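Local coordinates for MPT synthase subunit 2 (Burkholderia ambifaria, PDB 7L32), which probably acts as the catalytic large subunit of molybdopterin synthase, which transfers sulfur to precursor Z to make the dithiolene of molybdopterin in molybdenum cofactor biosynthesis, at residues 26-31 / 36-41. Sequence-based numbering, arbitrary orientation.
Sequences AALRAR and GALACF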
ATOM      1  N   ALA A  26      -2.193  -8.171   9.921  1.00 28.20           N
ATOM      2  CA  ALA A  26      -2.606  -9.532  10.267  1.00 33.05           C
ATOM      3  C   ALA A  26      -4.040  -9.572  10.786  1.00 33.32           C
ATOM      4  O   ALA A  26      -4.804 -10.486  10.449  1.00 30.53           O
ATOM      5  CB  ALA A  26      -1.662 -10.135  11.307  1.00 33.00           C
ATOM      6  N   ALA A  27      -4.426  -8.595  11.608  1.00 31.26           N
ATOM      7  CA  ALA A  27      -5.795  -8.574  12.110  1.00 32.52           C
ATOM      8  C   ALA A  27      -6.797  -8.338  10.980  1.00 27.21           C
ATOM      9  O   ALA A  27      -7.858  -8.974  10.952  1.00 29.25           O
ATOM     10  CB  ALA A  27      -5.938  -7.516  13.204  1.00 31.88           C
ATOM     11  N   LEU A  28      -6.478  -7.442  10.033  1.00 26.41           N
ATOM     12  CA  LEU A  28      -7.372  -7.223   8.894  1.00 25.41           C
ATOM     13  C   LEU A  28      -7.543  -8.502   8.074  1.00 27.86           C
ATOM     14  O   LEU A  28      -8.663  -8.852   7.677  1.00 25.27           O
ATOM     15  CB  LEU A  28      -6.850  -6.079   8.010  1.00 24.54           C
ATOM     16  CG  LEU A  28      -7.741  -5.693   6.824  1.00 23.20           C
ATOM     17  CD1 LEU A  28      -9.113  -5.228   7.334  1.00 22.99           C
ATOM     18  CD2 LEU A  28      -7.111  -4.612   5.901  1.00 20.02           C
ATOM     19  N   ARG A  29      -6.447  -9.225   7.818  1.00 26.20           N
ATOM     20  CA  ARG A  29      -6.547 -10.489   7.093  0.52 25.66           C
ATOM     21  C   ARG A  29      -7.376 -11.504   7.866  1.00 29.41           C
ATOM     22  O   ARG A  29      -8.148 -12.273   7.277  1.00 28.84           O
ATOM     23  CB  ARG A  29      -5.151 -11.059   6.821  0.52 30.71           C
ATOM     24  CG  ARG A  29      -4.269 -10.214   5.932  0.52 27.39           C
ATOM     25  CD  ARG A  29      -3.055 -11.040   5.485  0.52 32.82           C
ATOM     26  NE  ARG A  29      -2.251 -10.376   4.467  0.52 27.95           N
ATOM     27  CZ  ARG A  29      -2.545 -10.352   3.173  0.52 30.73           C
ATOM     28  NH1 ARG A  29      -3.655 -10.895   2.708  0.52 30.96           N
ATOM     29  NH2 ARG A  29      -1.695  -9.780   2.321  0.52 27.68           N
ATOM     30  N   ALA A  30      -7.224 -11.533   9.192  1.00 26.41           N
ATOM     31  CA  ALA A  30      -7.992 -12.473   9.998  1.00 31.41           C
ATOM     32  C   ALA A  30      -9.490 -12.177   9.955  1.00 32.18           C
ATOM     33  O   ALA A  30     -10.293 -13.081  10.200  1.00 31.33           O
ATOM     34  CB  ALA A  30      -7.496 -12.470  11.447  1.00 32.95           C
ATOM     35  N   ARG A  31      -9.886 -10.937   9.678  1.00 25.33           N
ATOM     36  CA  ARG A  31     -11.298 -10.596   9.532  1.00 25.71           C
ATOM     37  C   ARG A  31     -11.816 -10.822   8.116  1.00 26.99           C
ATOM     38  O   ARG A  31     -13.006 -10.586   7.866  1.00 25.84           O
ATOM     39  CB  ARG A  31     -11.568  -9.139   9.965  1.00 25.04           C
ATOM     40  CG  ARG A  31     -11.287  -8.902  11.455  1.00 28.92           C
ATOM     41  CD  ARG A  31     -11.730  -7.492  11.910  1.00 28.91           C
ATOM     42  NE  ARG A  31     -11.093  -6.397  11.183  1.00 26.99           N
ATOM     43  CZ  ARG A  31      -9.906  -5.896  11.504  1.00 35.17           C
ATOM     44  NH1 ARG A  31      -9.164  -6.435  12.465  1.00 34.16           N
ATOM     45  NH2 ARG A  31      -9.465  -4.815  10.868  1.00 30.74           N
ATOM     46  N   GLY A  36      -7.309 -11.993  -0.553  1.00 28.65           N
ATOM     47  CA  GLY A  36      -5.891 -11.873  -0.260  1.00 32.94           C
ATOM     48  C   GLY A  36      -5.079 -10.712  -0.825  1.00 34.27           C
ATOM     49  O   GLY A  36      -3.856 -10.720  -0.667  1.00 36.57           O
ATOM     50  N   ALA A  37      -5.689  -9.739  -1.505  1.00 20.16           N
ATOM     51  CA  ALA A  37      -4.935  -8.619  -2.063  1.00 19.41           C
ATOM     52  C   ALA A  37      -4.984  -7.499  -1.040  1.00 24.65           C
ATOM     53  O   ALA A  37      -6.074  -7.021  -0.721  1.00 24.15           O
ATOM     54  CB  ALA A  37      -5.533  -8.157  -3.391  1.00 18.52           C
ATOM     55  N   LEU A  38      -3.830  -7.091  -0.516  1.00 19.42           N
ATOM     56  CA  LEU A  38      -3.801  -6.099   0.563  1.00 19.99           C
ATOM     57  C   LEU A  38      -2.972  -4.891   0.142  1.00 19.63           C
ATOM     58  O   LEU A  38      -1.801  -5.032  -0.211  1.00 15.85           O
ATOM     59  CB  LEU A  38      -3.249  -6.749   1.845  1.00 22.46           C
ATOM     60  CG  LEU A  38      -3.175  -5.830   3.068  1.00 31.75           C
ATOM     61  CD1 LEU A  38      -3.697  -6.543   4.324  1.00 34.84           C
ATOM     62  CD2 LEU A  38      -1.717  -5.519   3.233  1.00 35.84           C
ATOM     63  N   ALA A  39      -3.573  -3.702   0.171  1.00 17.27           N
ATOM     64  CA  ALA A  39      -2.848  -2.471  -0.099  1.00 16.90           C
ATOM     65  C   ALA A  39      -2.781  -1.653   1.182  1.00 20.10           C
ATOM     66  O   ALA A  39      -3.767  -1.578   1.924  1.00 17.17           O
ATOM     67  CB  ALA A  39      -3.525  -1.634  -1.193  1.00 15.71           C
ATOM     68  N   CYS A  40      -1.633  -1.036   1.440  1.00 16.82           N
ATOM     69  CA  CYS A  40      -1.555  -0.209   2.632  0.57 18.49           C
ATOM     70  C   CYS A  40      -0.764   1.061   2.354  1.00 19.60           C
ATOM     71  O   CYS A  40      -0.025   1.191   1.365  1.00 20.40           O
ATOM     72  CB  CYS A  40      -0.969  -0.990   3.822  0.57 19.44           C
ATOM     73  SG  CYS A  40       0.656  -1.712   3.554  0.57 27.39           S
ATOM     74  N   PHE A  41      -1.006   2.039   3.218  1.00 16.56           N
ATOM     75  CA  PHE A  41      -0.289   3.295   3.134  1.00 16.15           C
ATOM     76  C   PHE A  41       0.095   3.678   4.550  1.00 19.25           C
ATOM     77  O   PHE A  41      -0.724   3.550   5.462  1.00 16.22           O
ATOM     78  CB  PHE A  41      -1.104   4.425   2.489  1.00 17.39           C
ATOM     79  CG  PHE A  41      -0.344   5.740   2.442  1.00 18.76           C
ATOM     80  CD1 PHE A  41       0.506   6.030   1.380  1.00 20.16           C
ATOM     81  CD2 PHE A  41      -0.443   6.659   3.501  1.00 18.97           C
ATOM     82  CE1 PHE A  41       1.240   7.213   1.354  1.00 20.51           C
ATOM     83  CE2 PHE A  41       0.278   7.855   3.474  1.00 20.21           C
ATOM     84  CZ  PHE A  41       1.112   8.135   2.413  1.00 21.42           C
TER
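With chi1 at -63°, Arg29 sets its CG anti to its own carbonyl carbon, and the chain then runs extended to NE, carrying the guanidinium from the last turn of helix 21-30 to the start of strand 37-44. Leu38 rises to meet it: its CG lies anti to the backbone N (chi1 -179°), and the side chain slants across the arginine. Leu38 CD1 packs 4.0 Å from Arg29 CG, against the aliphatic shaft, while Leu38 CB sits over one face of the guanidinium, 3.4 Å from Arg29 NH2. At the edge of that same group, Arg29 NH1 gives a nearly straight (168°) but weak hydrogen bond to Gly36 O, at 3.4 Å. In this conformer, one of two modelled for Arg29, that bond grips the guanidinium only lightly. Leu28, the residue before Arg29 on the same helix, points its CB toward the strand and brings CD2 to 4.2 Å from Leu38 CD1, a looser apolar touch.

The contact lies at the dimer interface: Gly36 O is also hydrogen-bonded to Thr44 OG1 of the second subunit, and Arg29 NH2 makes a weak bond to Val42 O of that subunit. Strand 37-44 pairs antiparallel with a strand of the partner, and in the modelled conformer Cys40 SG is disulfide-bonded to Cys40 SG of the second subunit. Helix 21-30 packs on the mixed sheet to which strand 37-44, reached through a short loop, belongs; that sheet runs on across the interface, consistent with the alpha/beta fold and dimeric assembly of MoaE proteins.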